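Arylesterase (Sulfolobus solfataricus, PDB 5L2P) hydrolyses aromatic esters, p-nitrophenyl esters of fatty acids and organophosphates such as paraoxon, as a serine esterase of the GDXG lipolytic family. Local coordinates at residues Y25-Q28 and E29-K33; V210-G213 and V214-I218. One frame throughout, in Å; residues are numbered along the deposited sequence.

Contact 1 of 2, residues Y25-Q28 and E29-K33; sequences YQFQ and EIRQK
Phe-27 and Arg-31, one helical turn apart, meet on one flank at the start of helix 27-39. The rim of the Phe-27 ring sits over one face of the guanidinium, with CE2 3.6 Å from NH2 of Arg-31. Because the two planes are 72° apart, the ring turns its edge to NH2 while the guanidinium offers its face, a steep approach rather than a parallel stack. Arg-31 gets there by setting CG on the side away from its own N (chi1 173°), running straight through CD and bending only at chi3. The main polar partners of the guanidinium are the Ile-87 carbonyl and the carboxylate of Glu-119.

The tightest part is Ile-30, the one buried residue here, whose CG1 lies 3.8 Å from CB of Tyr-25. Beside it the backbone is regular: the N-H groups of Ile-30, Arg-31 and Gln-32 bond to the carbonyls of Gln-26, Phe-27 and Gln-28. The Arg-31 N to Phe-27 O bond, at 2.9 Å, is the shortest of the three. Gln-26 holds the N-cap position.

The rest is looser and more exposed. The Gln-28 side chain runs alongside Arg-31, its OE1 3.6 Å from NH1 of Arg-31. In Lys-33 the bend at chi3 lays CE over one face of the Tyr-25 ring, 4.2 Å from its centroid and 17° off the normal, a CH-pi contact displaced toward the rim; the bend at chi4 then sets NZ. Gln-26 and Glu-29 point the same way near the solvent, NE2 of Gln-26 against CG of Glu-29.

Within the fold, Phe-27 packs on Tyr-212 and Met-216 of helix 212-217 and on Pro-118, Ile-30 reaches Phe-22, and Arg-31 touches Leu-88, which sets the start of helix 27-39 against helix 212-217 and the loops around residues 87 and 118.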
loop_
_atom_site.group_PDB
_atom_site.type_symbol
_atom_site.label_atom_id
_atom_site.label_comp_id
_atom_site.label_asym_id
_atom_site.label_seq_id
_atom_site.Cartn_x
_atom_site.Cartn_y
_atom_site.Cartn_z
ATOM N N TYR A 25 -2.323 -3.807 38.670
ATOM C CA TYR A 25 -2.285 -2.386 38.989
ATOM C C TYR A 25 -3.643 -1.714 38.810
ATOM O O TYR A 25 -4.453 -2.128 37.995
ATOM C CB TYR A 25 -1.265 -1.687 38.083
ATOM C CG TYR A 25 0.127 -2.284 38.153
ATOM C CD1 TYR A 25 0.870 -2.244 39.346
ATOM C CD2 TYR A 25 0.709 -2.876 37.035
ATOM C CE1 TYR A 25 2.151 -2.783 39.417
ATOM C CE2 TYR A 25 1.983 -3.415 37.093
ATOM C CZ TYR A 25 2.701 -3.370 38.283
ATOM O OH TYR A 25 3.966 -3.910 38.336
ATOM N N GLN A 26 -3.871 -0.653 39.571
ATOM C CA GLN A 26 -5.062 0.195 39.432
ATOM C C GLN A 26 -4.764 1.211 38.342
ATOM O O GLN A 26 -3.589 1.388 37.948
ATOM C CB GLN A 26 -5.361 0.933 40.751
ATOM C CG GLN A 26 -5.293 0.064 42.007
ATOM C CD GLN A 26 -4.569 0.735 43.164
ATOM O OE1 GLN A 26 -5.149 0.909 44.216
ATOM N NE2 GLN A 26 -3.298 1.112 42.966
ATOM N N PHE A 27 -5.804 1.909 37.881
ATOM C CA PHE A 27 -5.657 2.834 36.762
ATOM C C PHE A 27 -4.659 3.956 37.051
ATOM O O PHE A 27 -3.822 4.294 36.202
ATOM C CB PHE A 27 -7.005 3.413 36.312
ATOM C CG PHE A 27 -6.875 4.438 35.216
ATOM C CD1 PHE A 27 -6.480 4.076 33.926
ATOM C CD2 PHE A 27 -7.103 5.759 35.478
ATOM C CE1 PHE A 27 -6.327 5.026 32.925
ATOM C CE2 PHE A 27 -6.972 6.717 34.483
ATOM C CZ PHE A 27 -6.571 6.355 33.205
ATOM N N GLN A 28 -4.747 4.532 38.234
ATOM C CA GLN A 28 -3.854 5.628 38.604
ATOM C C GLN A 28 -2.373 5.235 38.579
ATOM O O GLN A 28 -1.524 6.037 38.178
ATOM C CB GLN A 28 -4.235 6.157 39.981
ATOM C CG GLN A 28 -5.592 6.847 39.991
ATOM C CD GLN A 28 -5.541 8.257 39.420
ATOM O OE1 GLN A 28 -4.499 8.720 38.925
ATOM N NE2 GLN A 28 -6.670 8.965 39.515
ATOM N N GLU A 29 -2.066 4.015 39.014
ATOM C CA GLU A 29 -0.690 3.530 38.964
ATOM C C GLU A 29 -0.214 3.275 37.525
ATOM O O GLU A 29 0.941 3.514 37.217
ATOM C CB GLU A 29 -0.513 2.280 39.819
ATOM C CG GLU A 29 -0.884 2.500 41.270
ATOM C CD GLU A 29 -0.145 3.675 41.903
ATOM O OE1 GLU A 29 1.110 3.667 41.881
ATOM O OE2 GLU A 29 -0.813 4.613 42.409
ATOM N N ILE A 30 -1.115 2.817 36.657
ATOM C CA ILE A 30 -0.806 2.656 35.226
ATOM C C ILE A 30 -0.540 4.009 34.564
ATOM O O ILE A 30 0.414 4.153 33.796
ATOM C CB ILE A 30 -1.915 1.880 34.470
ATOM C CG1 ILE A 30 -1.934 0.419 34.967
ATOM C CG2 ILE A 30 -1.680 1.908 32.958
ATOM C CD1 ILE A 30 -3.195 -0.331 34.644
ATOM N N ARG A 31 -1.371 4.992 34.893
ATOM C CA ARG A 31 -1.179 6.364 34.413
ATOM C C ARG A 31 0.225 6.851 34.769
ATOM O O ARG A 31 0.980 7.305 33.917
ATOM C CB ARG A 31 -2.261 7.293 34.991
ATOM C CG ARG A 31 -2.062 8.777 34.699
ATOM C CD ARG A 31 -3.180 9.626 35.313
ATOM N NE ARG A 31 -4.381 9.716 34.483
ATOM C CZ ARG A 31 -5.550 10.201 34.899
ATOM N NH1 ARG A 31 -5.697 10.598 36.152
ATOM N NH2 ARG A 31 -6.590 10.271 34.078
ATOM N N GLN A 32 0.573 6.729 36.037
ATOM C CA GLN A 32 1.875 7.159 36.538
ATOM C C GLN A 32 3.016 6.360 35.921
ATOM O O GLN A 32 4.041 6.942 35.565
ATOM C CB GLN A 32 1.885 7.025 38.064
ATOM C CG GLN A 32 3.197 7.381 38.755
ATOM C CD GLN A 32 3.070 7.384 40.266
ATOM O OE1 GLN A 32 1.979 7.573 40.801
ATOM N NE2 GLN A 32 4.183 7.180 40.959
ATOM N N LYS A 33 2.864 5.044 35.792
ATOM C CA LYS A 33 3.952 4.226 35.260
ATOM C C LYS A 33 4.246 4.549 33.778
ATOM O O LYS A 33 5.406 4.542 33.369
ATOM C CB LYS A 33 3.639 2.748 35.403
ATOM C CG LYS A 33 4.868 1.851 35.544
ATOM C CD LYS A 33 4.469 0.425 35.955
ATOM C CE LYS A 33 4.079 0.268 37.435
ATOM N NZ LYS A 33 5.267 0.033 38.313
#

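Contact 2 of 2, residues V210-G213 and V214-I218; sequences VDYG and VKMYI
A Met-aromatic contact one turn apart, between Tyr-212 and Met-216, forms the face of helix 212-217 turned to helix 27-39, where both side chains touch Phe-27; Asp-211 is the N-cap residue. CG of Met-216 stands over one face of the Tyr-212 ring, 4.0 Å from its centroid and 18° off the normal. The sulfur lies more obliquely, and the chain, bent at chi2 and chi3, brings CE to 3.6 Å from CZ of Tyr-212. An alanine in place of Met-216 would probably uncover one face of the Tyr-212 ring, losing CG, sulfur and CE together.

On another flank, CG1 of Val-210 meets CG1 of Val-214 at 3.9 Å and CG of Lys-215 at 3.7 Å. OD1 of Asp-211 comes up against CB and CG2 of Val-214. Three i to i+4 backbone bonds cross between 210-213 and 214-218: Lys-215 N to Asp-211 O is the straightest (171° at hydrogen), and Tyr-217 N to Gly-213 O is bent to 137°. Ile-218, which leaves helical geometry, still bonds through its N to Val-214 O. Lys-121 NZ donates to the carbonyls of Met-216 and Ile-218, and Lys-215 NZ forms a long, weak ion pair with Glu-235 of a second subunit.

Between the two segments themselves, then, the side chains meet mostly through apolar, dispersive contacts, and the hydrogen bonding is done by the backbone.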
loop_
_atom_site.group_PDB
_atom_site.type_symbol
_atom_site.label_atom_id
_atom_site.label_comp_id
_atom_site.label_asym_id
_atom_site.label_seq_id
_atom_site.Cartn_x
_atom_site.Cartn_y
_atom_site.Cartn_z
ATOM N N VAL A 210 -14.364 0.091 19.079
ATOM C CA VAL A 210 -14.098 1.295 19.883
ATOM C C VAL A 210 -13.059 0.950 20.963
ATOM O O VAL A 210 -13.328 0.145 21.850
ATOM C CB VAL A 210 -15.384 1.827 20.562
ATOM C CG1 VAL A 210 -15.133 3.179 21.185
ATOM C CG2 VAL A 210 -16.524 1.953 19.566
ATOM N N ASP A 211 -11.876 1.563 20.919
ATOM C CA ASP A 211 -10.843 1.223 21.889
ATOM C C ASP A 211 -11.070 1.904 23.246
ATOM O O ASP A 211 -11.948 2.772 23.411
ATOM C CB ASP A 211 -9.429 1.482 21.379
ATOM C CG ASP A 211 -9.047 2.946 21.415
ATOM O OD1 ASP A 211 -9.866 3.790 20.989
ATOM O OD2 ASP A 211 -7.937 3.248 21.899
ATOM N N TYR A 212 -10.262 1.449 24.208
ATOM C CA TYR A 212 -10.377 1.826 25.602
ATOM C C TYR A 212 -10.255 3.327 25.796
ATOM O O TYR A 212 -11.019 3.906 26.576
ATOM C CB TYR A 212 -9.295 1.111 26.407
ATOM C CG TYR A 212 -9.308 1.398 27.876
ATOM C CD1 TYR A 212 -10.455 1.176 28.622
ATOM C CD2 TYR A 212 -8.167 1.878 28.533
ATOM C CE1 TYR A 212 -10.482 1.431 29.989
ATOM C CE2 TYR A 212 -8.175 2.121 29.909
ATOM C CZ TYR A 212 -9.342 1.911 30.630
ATOM O OH TYR A 212 -9.398 2.150 31.998
ATOM N N GLY A 213 -9.304 3.951 25.106
ATOM C CA GLY A 213 -9.058 5.368 25.298
ATOM C C GLY A 213 -10.215 6.235 24.862
ATOM O O GLY A 213 -10.548 7.196 25.526
ATOM N N VAL A 214 -10.829 5.889 23.729
ATOM C CA VAL A 214 -11.985 6.615 23.206
ATOM C C VAL A 214 -13.189 6.453 24.140
ATOM O O VAL A 214 -13.837 7.413 24.443
ATOM C CB VAL A 214 -12.337 6.131 21.767
ATOM C CG1 VAL A 214 -13.618 6.780 21.239
ATOM C CG2 VAL A 214 -11.196 6.438 20.812
ATOM N N LYS A 215 -13.481 5.240 24.589
ATOM C CA LYS A 215 -14.596 4.987 25.516
ATOM C C LYS A 215 -14.500 5.811 26.802
ATOM O O LYS A 215 -15.515 6.228 27.355
ATOM C CB LYS A 215 -14.653 3.517 25.919
ATOM C CG LYS A 215 -15.216 2.586 24.869
ATOM C CD LYS A 215 -15.187 1.155 25.385
ATOM C CE LYS A 215 -15.684 0.158 24.337
ATOM N NZ LYS A 215 -17.177 0.079 24.304
ATOM N N MET A 216 -13.277 6.026 27.277
ATOM C CA MET A 216 -13.035 6.805 28.495
ATOM C C MET A 216 -13.212 8.300 28.262
ATOM O O MET A 216 -13.661 9.011 29.139
ATOM C CB MET A 216 -11.627 6.540 29.000
ATOM C CG MET A 216 -11.411 5.090 29.357
ATOM S SD MET A 216 -11.552 4.858 31.128
ATOM C CE MET A 216 -9.879 5.298 31.617
ATOM N N TYR A 217 -12.876 8.755 27.059
ATOM C CA TYR A 217 -12.903 10.173 26.698
ATOM C C TYR A 217 -14.287 10.638 26.287
ATOM O O TYR A 217 -14.735 11.687 26.758
ATOM C CB TYR A 217 -11.883 10.426 25.596
ATOM C CG TYR A 217 -11.753 11.849 25.131
ATOM C CD1 TYR A 217 -11.563 12.874 26.044
ATOM C CD2 TYR A 217 -11.786 12.165 23.748
ATOM C CE1 TYR A 217 -11.432 14.181 25.609
ATOM C CE2 TYR A 217 -11.661 13.455 23.319
ATOM C CZ TYR A 217 -11.485 14.461 24.245
ATOM O OH TYR A 217 -11.349 15.770 23.822
ATOM N N ILE A 218 -14.979 9.860 25.447
ATOM C CA ILE A 218 -16.312 10.264 24.955
ATOM C C ILE A 218 -17.430 9.960 25.948
ATOM O O ILE A 218 -17.291 9.084 26.803
ATOM C CB ILE A 218 -16.672 9.671 23.565
ATOM C CG1 ILE A 218 -16.821 8.149 23.633
ATOM C CG2 ILE A 218 -15.647 10.128 22.530
ATOM C CD1 ILE A 218 -17.355 7.578 22.340
#

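In the fold
From the N terminus the chain first reaches contact 1, where residues 25-33 span the N-cap and first turns of helix 27-39. It then builds most of the central sheet before contact 2 forms at residues 210-218. Each is a local contact along one helix, so neither closes a long loop, and the two follow in series without nesting or crossing. Their centres are about 17 Å apart, yet they touch: CE1 of Phe-27 lies 3.8 Å from CE of Met-216, and CD1 of Phe-27 4.0 Å from OH of Tyr-212. This packing joins the N-terminal region to helix 212-217 and its N-cap Asp-211, whose side chain lies about 9 Å from that of Ser-156, the inferred nucleophile.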